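Local coordinates for protein aminoglycoside 3'-phosphotransferase AphA1-IAB (Acinetobacter baumannii, PDB 4GKH) that transfers a phosphate from a nucleoside triphosphate to the 3'-hydroxyl of kanamycin and related aminoglycosides, making its bacterial host resistant to them, at residues I232-L237 with S243-L248. Numbering follows the deposited sequence.
Sequences ILWNCL and SLQKRL. With KAN (kanamycin a), chain M.
A helical hairpin brings Trp234 of helix 227-237 against Gln245 of helix 242-252; the two segments run nearly antiparallel, at 159°, with axes 8.7 Å apart. Gln245 lays its side chain over one face of the indole. Its CB comes 3.3 Å from Trp234 NE1, and CG sits over the five-membered ring in a CH-pi contact. NE2 ends 3.3 Å above the indole, over the middle of the fused rings. Amide and indole planes are 21° apart. From there NE2 donates a nearly straight hydrogen bond, 2.9 Å long, to Trp234 O, approaching from above the carbonyl plane. One residue thus offers both the ring that carries the amide and the acceptor that fixes its rotation. The hairpin belongs to the helical lobe of this protein-kinase-like fold, and helix 227-237 turns another side to kanamycin: Asn235 O lies 3.3 Å from kanamycin O14, while Asn235 ND2 hydrogen-bonds Asp168 OD1, which also binds the drug. The rest is mostly leucine packing. With CG anti to the backbone N (chi1 170°), Leu248 sends its methyls to the first helix, CD1 meeting Leu233 CD2 at 3.6 Å and CD2 reaching the Trp234 backbone. Leu237 crosses Leu248 at about a right angle, its CD1 3.9 Å from Leu248 CB, and helix 118-133 adds Leu125 against Leu233 and Val122 against Leu237 and Leu244.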
# COMPACT_ATOMS: atom_id res chain seq x y z
N ILE A 232 -6.00 -4.37 -6.15
CA ILE A 232 -6.20 -4.15 -4.73
C ILE A 232 -7.24 -3.07 -4.47
O ILE A 232 -8.07 -3.22 -3.58
CB ILE A 232 -4.85 -3.84 -4.03
CG1 ILE A 232 -3.97 -5.10 -4.09
CG2 ILE A 232 -5.07 -3.38 -2.60
CD1 ILE A 232 -2.67 -5.01 -3.27
N LEU A 233 -7.21 -2.00 -5.25
CA LEU A 233 -8.20 -0.94 -5.06
C LEU A 233 -9.58 -1.44 -5.48
O LEU A 233 -10.59 -1.15 -4.83
CB LEU A 233 -7.81 0.32 -5.86
CG LEU A 233 -8.76 1.51 -5.68
CD1 LEU A 233 -8.90 1.85 -4.20
CD2 LEU A 233 -8.26 2.73 -6.46
N TRP A 234 -9.63 -2.17 -6.59
CA TRP A 234 -10.89 -2.74 -7.08
C TRP A 234 -11.52 -3.66 -6.02
O TRP A 234 -12.74 -3.68 -5.80
CB TRP A 234 -10.63 -3.50 -8.40
CG TRP A 234 -11.84 -4.11 -9.04
CD1 TRP A 234 -12.67 -3.51 -9.94
CD2 TRP A 234 -12.33 -5.44 -8.85
NE1 TRP A 234 -13.67 -4.38 -10.31
CE2 TRP A 234 -13.49 -5.57 -9.66
CE3 TRP A 234 -11.93 -6.52 -8.07
CZ2 TRP A 234 -14.23 -6.75 -9.71
CZ3 TRP A 234 -12.68 -7.70 -8.12
CH2 TRP A 234 -13.81 -7.80 -8.94
N ASN A 235 -10.66 -4.42 -5.35
CA ASN A 235 -11.13 -5.31 -4.28
C ASN A 235 -11.76 -4.49 -3.14
O ASN A 235 -12.86 -4.81 -2.68
CB ASN A 235 -9.97 -6.19 -3.76
CG ASN A 235 -10.46 -7.35 -2.90
OD1 ASN A 235 -11.49 -7.95 -3.19
ND2 ASN A 235 -9.72 -7.66 -1.85
N CYS A 236 -11.09 -3.42 -2.73
CA CYS A 236 -11.59 -2.55 -1.66
C CYS A 236 -12.95 -1.98 -1.99
O CYS A 236 -13.87 -1.97 -1.16
CB CYS A 236 -10.63 -1.40 -1.41
SG CYS A 236 -9.10 -1.96 -0.63
N LEU A 237 -13.07 -1.48 -3.22
CA LEU A 237 -14.31 -0.86 -3.67
C LEU A 237 -15.47 -1.85 -3.72
O LEU A 237 -16.63 -1.46 -3.63
CB LEU A 237 -14.10 -0.20 -5.03
CG LEU A 237 -13.20 1.04 -5.02
CD1 LEU A 237 -12.92 1.54 -6.45
CD2 LEU A 237 -13.84 2.14 -4.19
N SER A 243 -20.74 -0.58 -9.08
CA SER A 243 -20.58 0.58 -9.96
C SER A 243 -19.25 1.30 -9.72
O SER A 243 -18.56 1.72 -10.66
CB SER A 243 -21.75 1.55 -9.80
OG SER A 243 -21.88 2.01 -8.47
N LEU A 244 -18.88 1.45 -8.45
CA LEU A 244 -17.65 2.14 -8.12
C LEU A 244 -16.44 1.34 -8.63
O LEU A 244 -15.45 1.93 -9.06
CB LEU A 244 -17.55 2.42 -6.62
CG LEU A 244 -18.49 3.51 -6.09
CD1 LEU A 244 -18.19 3.84 -4.64
CD2 LEU A 244 -18.40 4.78 -6.96
N GLN A 245 -16.54 0.02 -8.60
CA GLN A 245 -15.47 -0.85 -9.10
C GLN A 245 -15.30 -0.66 -10.60
O GLN A 245 -14.17 -0.56 -11.09
CB GLN A 245 -15.79 -2.33 -8.84
CG GLN A 245 -15.74 -2.78 -7.37
CD GLN A 245 -16.06 -4.25 -7.20
OE1 GLN A 245 -17.18 -4.68 -7.49
NE2 GLN A 245 -15.08 -5.03 -6.75
N LYS A 246 -16.42 -0.65 -11.32
CA LYS A 246 -16.38 -0.45 -12.77
C LYS A 246 -15.87 0.96 -13.09
O LYS A 246 -15.10 1.15 -14.04
CB LYS A 246 -17.76 -0.68 -13.39
CG LYS A 246 -17.76 -0.57 -14.90
CD LYS A 246 -19.15 -0.68 -15.49
CE LYS A 246 -19.10 -0.72 -17.02
NZ LYS A 246 -18.48 -1.97 -17.53
N ARG A 247 -16.29 1.94 -12.30
CA ARG A 247 -15.88 3.33 -12.51
C ARG A 247 -14.37 3.53 -12.39
O ARG A 247 -13.79 4.37 -13.09
CB ARG A 247 -16.62 4.27 -11.56
CG ARG A 247 -16.27 5.75 -11.76
CD ARG A 247 -17.17 6.65 -10.92
NE ARG A 247 -17.09 8.04 -11.33
CZ ARG A 247 -18.05 8.69 -11.96
NH1 ARG A 247 -19.20 8.08 -12.24
NH2 ARG A 247 -17.88 9.97 -12.30
N LEU A 248 -13.75 2.77 -11.49
CA LEU A 248 -12.31 2.84 -11.31
C LEU A 248 -11.58 2.53 -12.61
O LEU A 248 -10.73 3.29 -13.04
CB LEU A 248 -11.85 1.87 -10.22
CG LEU A 248 -10.33 1.73 -10.16
CD1 LEU A 248 -9.69 3.07 -9.80
CD2 LEU A 248 -9.94 0.61 -9.16
C1 KAN M . -4.45 -6.39 4.61
C2 KAN M . -3.93 -4.97 4.53
C3 KAN M . -2.48 -4.91 4.09
C4 KAN M . -1.65 -5.70 5.10
C5 KAN M . -2.14 -7.14 5.11
C6 KAN M . -1.28 -7.84 6.15
C7 KAN M . -7.09 -9.59 1.33
C8 KAN M . -7.64 -8.74 2.44
C9 KAN M . -6.67 -7.56 2.67
C10 KAN M . -5.27 -8.06 3.10
C11 KAN M . -4.74 -8.91 1.92
C12 KAN M . -5.68 -10.09 1.68
C13 KAN M . -9.90 -7.97 3.05
C14 KAN M . -11.25 -8.38 2.46
C15 KAN M . -11.66 -7.60 1.24
C16 KAN M . -11.72 -6.14 1.60
C17 KAN M . -10.33 -5.74 2.08
C18 KAN M . -10.18 -4.22 2.31
N1 KAN M . -1.67 -9.25 6.24
N2 KAN M . -3.40 -9.43 2.28
N3 KAN M . -8.04 -10.72 1.19
N4 KAN M . -12.99 -8.03 0.79
O5 KAN M . -3.54 -7.14 5.48
O6 KAN M . -4.75 -4.24 3.60
O7 KAN M . -2.08 -3.53 4.08
O8 KAN M . -0.27 -5.70 4.71
O9 KAN M . -4.37 -6.96 3.30
O10 KAN M . -7.23 -6.59 3.58
O11 KAN M . -8.97 -8.34 2.03
O12 KAN M . -9.94 -6.53 3.24
O13 KAN M . -11.16 -9.79 2.22
O14 KAN M . -12.06 -5.40 0.44
O15 KAN M . -8.78 -3.91 2.58